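Local coordinates for protein cystathionine beta-lyases/cystathionine gamma-synthases (Corynebacterium glutamicum, PDB 5X5H) that probably catalyses the pyridoxal-phosphate-dependent joining of O-succinyl-L-homoserine and L-cysteine to give L,L-cystathionine and succinate in methionine biosynthesis, at residues 159-164 with 295-300; 318-323 with 381-386; 323-328 with 376-381. One frame throughout, in Å; residues are numbered along the deposited sequence.

Contact 1 (159-164 with 295-300)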
# COMPACT_ATOMS: atom_id res chain seq x y z
N ILE A 159 -1.35 36.44 13.56
CA ILE A 159 -2.56 36.50 12.83
C ILE A 159 -2.60 37.65 11.82
O ILE A 159 -2.26 38.81 12.20
CB ILE A 159 -3.81 36.64 13.74
CG1 ILE A 159 -3.84 35.58 14.83
CG2 ILE A 159 -5.14 36.82 13.00
CD1 ILE A 159 -3.98 34.16 14.23
N THR A 160 -2.97 37.42 10.59
CA THR A 160 -3.12 38.44 9.58
C THR A 160 -4.53 38.56 9.20
O THR A 160 -5.23 37.54 8.97
CB THR A 160 -2.31 38.01 8.33
OG1 THR A 160 -0.93 38.02 8.65
CG2 THR A 160 -2.47 38.97 7.16
N ASP A 161 -5.04 39.79 8.96
CA ASP A 161 -6.36 40.05 8.53
C ASP A 161 -6.44 39.83 7.02
O ASP A 161 -6.01 40.66 6.22
CB ASP A 161 -6.75 41.52 8.89
CG ASP A 161 -8.17 41.84 8.63
OD1 ASP A 161 -8.83 41.34 7.71
OD2 ASP A 161 -8.69 42.79 9.38
N ILE A 162 -6.95 38.62 6.66
CA ILE A 162 -6.89 38.23 5.23
C ILE A 162 -7.66 39.22 4.33
O ILE A 162 -7.14 39.60 3.27
CB ILE A 162 -7.43 36.79 5.06
CG1 ILE A 162 -6.53 35.80 5.77
CG2 ILE A 162 -7.47 36.41 3.59
CD1 ILE A 162 -7.17 34.45 6.06
N GLU A 163 -8.85 39.59 4.72
CA GLU A 163 -9.74 40.45 3.90
C GLU A 163 -9.03 41.79 3.74
O GLU A 163 -9.02 42.37 2.66
CB GLU A 163 -11.10 40.57 4.56
CG GLU A 163 -12.07 41.36 3.68
CD GLU A 163 -13.46 41.49 4.29
OE1 GLU A 163 -13.78 40.80 5.28
OE2 GLU A 163 -14.25 42.24 3.72
N ALA A 164 -8.43 42.31 4.82
CA ALA A 164 -7.78 43.57 4.71
C ALA A 164 -6.58 43.58 3.79
O ALA A 164 -6.38 44.52 3.04
CB ALA A 164 -7.35 44.08 6.06
N ALA A 295 -8.57 36.95 14.58
CA ALA A 295 -8.74 35.51 14.46
C ALA A 295 -10.16 35.10 14.66
O ALA A 295 -10.66 34.22 14.01
CB ALA A 295 -7.87 34.80 15.46
N ALA A 296 -10.87 35.71 15.65
CA ALA A 296 -12.21 35.30 15.99
C ALA A 296 -13.14 35.66 14.84
O ALA A 296 -14.12 34.97 14.74
CB ALA A 296 -12.58 36.03 17.29
N LYS A 297 -12.84 36.64 14.02
CA LYS A 297 -13.70 36.95 12.85
C LYS A 297 -13.50 36.01 11.71
O LYS A 297 -14.47 35.70 11.03
CB LYS A 297 -13.67 38.40 12.39
CG LYS A 297 -12.39 38.99 11.97
CD LYS A 297 -12.62 40.40 11.37
CE LYS A 297 -11.44 40.84 10.52
NZ LYS A 297 -11.19 42.31 10.60
N GLN A 298 -12.29 35.51 11.51
CA GLN A 298 -12.00 34.79 10.27
C GLN A 298 -11.81 33.29 10.54
O GLN A 298 -11.73 32.55 9.53
CB GLN A 298 -10.81 35.38 9.55
CG GLN A 298 -9.49 35.28 10.16
CD GLN A 298 -8.37 36.07 9.46
OE1 GLN A 298 -8.61 36.99 8.63
NE2 GLN A 298 -7.17 35.76 9.85
N MET A 299 -11.72 32.81 11.79
CA MET A 299 -11.50 31.41 12.10
C MET A 299 -12.72 30.88 12.88
O MET A 299 -13.23 31.56 13.83
CB MET A 299 -10.31 31.21 12.96
CG MET A 299 -8.97 31.73 12.39
SD MET A 299 -7.54 31.45 13.40
CE MET A 299 -7.41 29.63 13.25
N LYS A 300 -13.21 29.66 12.58
CA LYS A 300 -14.28 29.05 13.28
C LYS A 300 -13.91 28.67 14.69
O LYS A 300 -14.74 28.79 15.62
CB LYS A 300 -14.73 27.78 12.54
CG LYS A 300 -15.88 26.98 13.12
CD LYS A 300 -16.18 25.65 12.40
CE LYS A 300 -17.58 25.22 12.85
NZ LYS A 300 -17.80 23.84 12.35
O HOH W 1 -10.13 38.95 7.39
O HOH W 2 -11.11 43.07 7.54
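Gln298 turns its CG in between its own backbone N and carbonyl carbon (chi1 67°) and then runs out extended, which carries its amide across to the backbone of 160-162. There the amide works in both directions. NE2 of Gln298 donates to Thr160 O at 2.8 Å; the bond is nearly straight at 164°, and the oxygen lies close to the amide plane. OE1 of Gln298 accepts from Ile162 N at 3.0 Å, in the carbonyl plane and on a lone pair. These two bonds fix the rotation of the amide and set which end is nitrogen. Water 1 gives OE1 a second donor and also donates to Asp161 OD1.

In Asp161, CG lies anti to the backbone N (chi1 -173°), and its two oxygens have different partners. Asp161 OD1 accepts from Ala164 N at 3.1 Å, from above the carboxylate plane, the capping bond of an N-cap residue. Asp161 OD2 forms a salt bridge with Lys297 NZ at 2.8 Å. The lysine crosses the aspartate at about a right angle and meets OD2 from above the carboxylate plane. Water 2 joins NZ to OD1. The positive lysine and the start of the helix would both be expected to favour the charged carboxylate.

One apolar pair adds to this: Ile159 CD1 reaches Ala295 CB at 4.1 Å. The isoleucines flank the Gln298 amide. Ile159 CG2 lies 3.9 Å from Gln298 NE2. Ile162 CG1 lies 3.7 Å from Gln298 OE1.

The contact joins the start of helix 162-167 to the end of helix 292-298. Thr160 OG1 bonds Thr130 OG1. Ile162 also rests on Leu176 and Val178, so the 159-164 side lies against the seven-stranded sheet, while helix 292-298 comes between strands 278-282 and 305-310 in the chain.

Contact 2 (318-323 with 381-386)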
# COMPACT_ATOMS: atom_id res chain seq x y z
N LYS A 318 14.32 23.51 26.46
CA LYS A 318 14.85 22.23 26.10
C LYS A 318 14.60 21.16 27.07
O LYS A 318 14.32 20.01 26.70
CB LYS A 318 16.35 22.32 25.74
CG LYS A 318 16.61 23.15 24.56
CD LYS A 318 18.14 23.18 24.33
CE LYS A 318 18.47 22.03 23.42
NZ LYS A 318 19.96 22.07 23.04
N LYS A 319 14.64 21.47 28.37
CA LYS A 319 14.34 20.47 29.39
C LYS A 319 12.82 20.03 29.30
O LYS A 319 12.49 18.83 29.54
CB LYS A 319 14.67 21.03 30.80
CG LYS A 319 14.42 20.08 31.94
CD LYS A 319 15.18 18.78 31.76
CE LYS A 319 15.12 17.80 32.95
NZ LYS A 319 15.03 18.36 34.36
N PHE A 320 11.97 21.04 29.01
CA PHE A 320 10.51 20.73 28.84
C PHE A 320 10.38 19.73 27.66
O PHE A 320 9.66 18.74 27.80
CB PHE A 320 9.73 21.93 28.61
CG PHE A 320 8.25 21.66 28.49
CD1 PHE A 320 7.46 21.41 29.60
CD2 PHE A 320 7.70 21.66 27.23
CE1 PHE A 320 6.05 21.25 29.46
CE2 PHE A 320 6.32 21.45 27.08
CZ PHE A 320 5.50 21.21 28.18
N CYS A 321 11.12 20.01 26.60
CA CYS A 321 11.12 19.12 25.44
C CYS A 321 11.49 17.69 25.75
O CYS A 321 10.91 16.75 25.12
CB CYS A 321 11.94 19.71 24.29
SG CYS A 321 11.26 21.06 23.45
N THR A 322 12.43 17.44 26.65
CA THR A 322 12.85 16.09 26.96
C THR A 322 12.16 15.46 28.19
O THR A 322 12.41 14.30 28.56
CB THR A 322 14.38 15.98 27.18
OG1 THR A 322 14.71 16.83 28.29
CG2 THR A 322 15.12 16.50 25.96
N SER A 323 11.20 16.17 28.80
CA SER A 323 10.52 15.72 30.00
C SER A 323 9.13 15.11 29.77
O SER A 323 8.58 14.44 30.62
CB SER A 323 10.35 16.84 30.97
OG SER A 323 11.64 17.24 31.41
N GLN A 381 3.45 17.29 34.82
CA GLN A 381 4.65 16.61 35.29
C GLN A 381 5.91 17.13 34.63
O GLN A 381 6.98 17.32 35.27
CB GLN A 381 4.51 15.09 35.28
CG GLN A 381 4.53 14.50 33.83
CD GLN A 381 5.87 14.32 33.27
OE1 GLN A 381 6.85 14.13 34.02
NE2 GLN A 381 6.01 14.34 31.92
N ALA A 382 5.82 17.52 33.36
CA ALA A 382 6.98 18.04 32.68
C ALA A 382 7.36 19.40 33.22
O ALA A 382 8.57 19.68 33.44
CB ALA A 382 6.73 18.14 31.18
N LEU A 383 6.40 20.26 33.54
CA LEU A 383 6.60 21.58 34.10
C LEU A 383 7.25 21.33 35.48
O LEU A 383 8.12 22.10 35.85
CB LEU A 383 5.39 22.43 34.26
CG LEU A 383 4.76 22.91 32.94
CD1 LEU A 383 3.44 23.57 33.28
CD2 LEU A 383 5.66 23.81 32.14
N ASN A 384 6.77 20.34 36.23
CA ASN A 384 7.33 20.10 37.59
C ASN A 384 8.75 19.57 37.55
O ASN A 384 9.49 19.83 38.54
CB ASN A 384 6.41 19.22 38.42
CG ASN A 384 5.11 19.92 38.85
OD1 ASN A 384 4.96 21.13 38.81
ND2 ASN A 384 4.08 19.15 39.13
N ASN A 385 9.20 19.00 36.44
CA ASN A 385 10.58 18.51 36.18
C ASN A 385 11.57 19.64 35.91
O ASN A 385 12.79 19.39 35.74
CB ASN A 385 10.69 17.47 35.06
CG ASN A 385 11.86 16.47 35.24
OD1 ASN A 385 12.21 16.11 36.35
ND2 ASN A 385 12.45 16.03 34.13
N LEU A 386 11.10 20.88 35.90
CA LEU A 386 11.98 21.99 35.61
C LEU A 386 12.62 22.53 36.93
O LEU A 386 13.61 23.26 36.87
CB LEU A 386 11.23 23.14 34.89
CG LEU A 386 10.57 22.88 33.48
CD1 LEU A 386 10.03 24.10 32.77
CD2 LEU A 386 11.48 22.20 32.51
O HOH W 3 9.62 14.41 33.49
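Phe320 and Leu383 cross at a slant, and Ala382 CB lies beside the ring. CE1 and CD1 of Phe320 do the touching. Phe320 CE1 lies 3.6 Å from Ala382 CB. The distance from Phe320 CE1 to Leu383 CD2 is 3.7 Å, and both methyl groups approach the ring obliquely. Phe320 also meets the ring of Phe310 on strand 305-310, with the planes at about 40°.

Leu386 and Lys319 run past each other in opposite directions. CD2 of Leu386 lies 3.7 Å from Lys319 CG, so the leucine packs on the aliphatic part of the lysine. The lysine chain bends at chi2 (56°) and again at chi4, and crosses Asn385 at about a right angle. Lys319 NZ donates to Asn385 O at 2.8 Å, just past the end of helix 372-384.

Asn385 ND2 donates to Ser323 OG at 3.1 Å. The bond is almost straight (172°), and OG lies in the amide plane. Ser323 OG in turn donates to Lys319 O, so the hydroxyl has both roles filled. Thr322 OG1 reaches the same carbonyl oxygen from the opposite face of its plane.

At the other end, Gln381 NE2 donates to Ser323 O at 2.9 Å, with that oxygen in the plane of the glutamine amide. Water 3 donates to both Ser323 O and Gln381 OE1.

Apolar groups thus face the sheet, while polar groups bind the two helix ends. This is helix-to-helix packing against one sheet, as in the alpha/beta C-terminal domain of this fold-type I PLP enzyme family.

Contact 3 (323-328 with 376-381)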
# COMPACT_ATOMS: atom_id res chain seq x y z
N SER A 323 11.20 16.17 28.80
CA SER A 323 10.52 15.72 30.00
C SER A 323 9.13 15.11 29.77
O SER A 323 8.58 14.44 30.62
CB SER A 323 10.35 16.84 30.97
OG SER A 323 11.64 17.24 31.41
N THR A 324 8.52 15.46 28.63
CA THR A 324 7.19 14.92 28.34
C THR A 324 7.29 13.44 28.05
O THR A 324 8.30 12.96 27.41
CB THR A 324 6.51 15.66 27.17
OG1 THR A 324 7.41 15.67 26.04
CG2 THR A 324 6.16 17.03 27.58
N LYS A 325 6.29 12.65 28.44
CA LYS A 325 6.28 11.24 28.22
C LYS A 325 5.15 10.75 27.32
O LYS A 325 5.15 9.56 27.00
CB LYS A 325 6.15 10.54 29.55
CG LYS A 325 7.34 10.80 30.47
CD LYS A 325 7.23 10.00 31.74
CE LYS A 325 7.13 8.48 31.53
NZ LYS A 325 8.31 7.86 30.81
N LEU A 326 4.18 11.59 27.03
CA LEU A 326 3.10 11.24 26.07
C LEU A 326 3.27 12.04 24.83
O LEU A 326 3.25 11.50 23.72
CB LEU A 326 1.76 11.50 26.76
CG LEU A 326 0.54 11.28 25.91
CD1 LEU A 326 0.50 9.88 25.36
CD2 LEU A 326 -0.67 11.50 26.82
N ILE A 327 3.46 13.35 24.96
CA ILE A 327 3.79 14.23 23.87
C ILE A 327 5.18 13.92 23.39
O ILE A 327 6.12 13.92 24.22
CB ILE A 327 3.66 15.71 24.25
CG1 ILE A 327 2.27 16.00 24.87
CG2 ILE A 327 3.84 16.67 23.10
CD1 ILE A 327 2.14 17.38 25.47
N CYS A 328 5.34 13.65 22.10
CA CYS A 328 6.63 13.22 21.60
C CYS A 328 7.41 14.34 20.98
O CYS A 328 6.97 15.11 20.17
CB CYS A 328 6.34 12.15 20.54
SG CYS A 328 7.84 11.28 19.91
N LEU A 376 -3.00 16.87 30.03
CA LEU A 376 -2.80 17.82 31.20
C LEU A 376 -1.80 17.19 32.14
O LEU A 376 -0.88 17.91 32.64
CB LEU A 376 -4.10 18.11 31.88
CG LEU A 376 -5.01 19.08 31.21
CD1 LEU A 376 -6.43 19.01 31.71
CD2 LEU A 376 -4.46 20.50 31.37
N ALA A 377 -1.93 15.93 32.43
CA ALA A 377 -1.03 15.27 33.38
C ALA A 377 0.38 15.29 32.89
O ALA A 377 1.40 15.49 33.62
CB ALA A 377 -1.50 13.89 33.73
N ASP A 378 0.57 15.06 31.58
CA ASP A 378 1.91 15.04 31.00
C ASP A 378 2.55 16.40 31.00
O ASP A 378 3.77 16.55 31.38
CB ASP A 378 1.89 14.48 29.57
CG ASP A 378 3.23 14.13 29.04
OD1 ASP A 378 4.10 13.58 29.80
OD2 ASP A 378 3.47 14.30 27.79
N VAL A 379 1.82 17.44 30.62
CA VAL A 379 2.31 18.81 30.69
C VAL A 379 2.64 19.18 32.13
O VAL A 379 3.70 19.80 32.34
CB VAL A 379 1.32 19.84 30.06
CG1 VAL A 379 1.79 21.27 30.24
CG2 VAL A 379 1.12 19.53 28.58
N GLU A 380 1.76 18.92 33.04
CA GLU A 380 2.00 19.25 34.50
C GLU A 380 3.23 18.57 35.00
O GLU A 380 4.14 19.32 35.59
CB GLU A 380 0.78 18.94 35.34
CG GLU A 380 0.92 19.29 36.81
CD GLU A 380 -0.35 18.94 37.63
OE1 GLU A 380 -1.07 17.97 37.27
OE2 GLU A 380 -0.54 19.56 38.68
N GLN A 381 3.45 17.29 34.82
CA GLN A 381 4.65 16.61 35.29
C GLN A 381 5.91 17.13 34.63
O GLN A 381 6.98 17.32 35.27
CB GLN A 381 4.51 15.09 35.28
CG GLN A 381 4.53 14.50 33.83
CD GLN A 381 5.87 14.32 33.27
OE1 GLN A 381 6.85 14.13 34.02
NE2 GLN A 381 6.01 14.34 31.92
O HOH W 3 9.62 14.41 33.49
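Asp378 turns its carboxylate into the bend of 324-327, with CG anti to the backbone N (chi1 -166°). Three consecutive backbone N-H groups meet it. Lys325 N binds Asp378 OD1 at 2.7 Å on the syn lone pair, in a nearly straight bond. Leu326 N reaches Asp378 OD2 at 2.9 Å from above the carboxylate plane. Ile327 N meets Asp378 OD2 at 3.0 Å, nearly in line with the C-O bond. The last two come from the same face.

Gln381 has CG between its backbone N and carbonyl carbon and bends at chi2 (82°). This brings Gln381 NE2, already bound to Ser323 O, back over its own helix to Asp378 OD1 at 3.0 Å. Thr324 crosses Asp378 at about a right angle, with Thr324 CB 3.4 Å from Asp378 OD2. Thr324 OG1 donates to Ile327 O, which closes the bend from within the loop. Ile327 crosses Val379 at a slant, Ile327 CD1 3.9 Å from Val379 CG2.

Leu326 also packs on Leu375 of the same helix and on His16 of the third subunit.

Each carboxylate oxygen accepts two bonds. Four N-H donors around a buried aspartate would be expected to stabilise its negative charge, and they fix the shape of a loop without regular structure.

Overall arrangement
Contacts 2 and 3 share helix 372-384. They also share Ser323, Gln381 and water 3, and their centres are 8 Å apart. Contact 2 holds the end of helix 313-323, and contact 3 holds the loop that follows it. Both are partly buried; their centres lie about 29 and 26 Å from the centre of the chain. Contact 1 lies deeper, its centre about 15 Å from that of the chain, with its nearest atoms about 20 Å from contact 3. Contact 1 relies on a side-chain amide and a salt bridge. Contact 2 mixes apolar packing round one phenylalanine ring with polar bonds, whereas contact 3 gathers backbone N-H groups round one carboxylate.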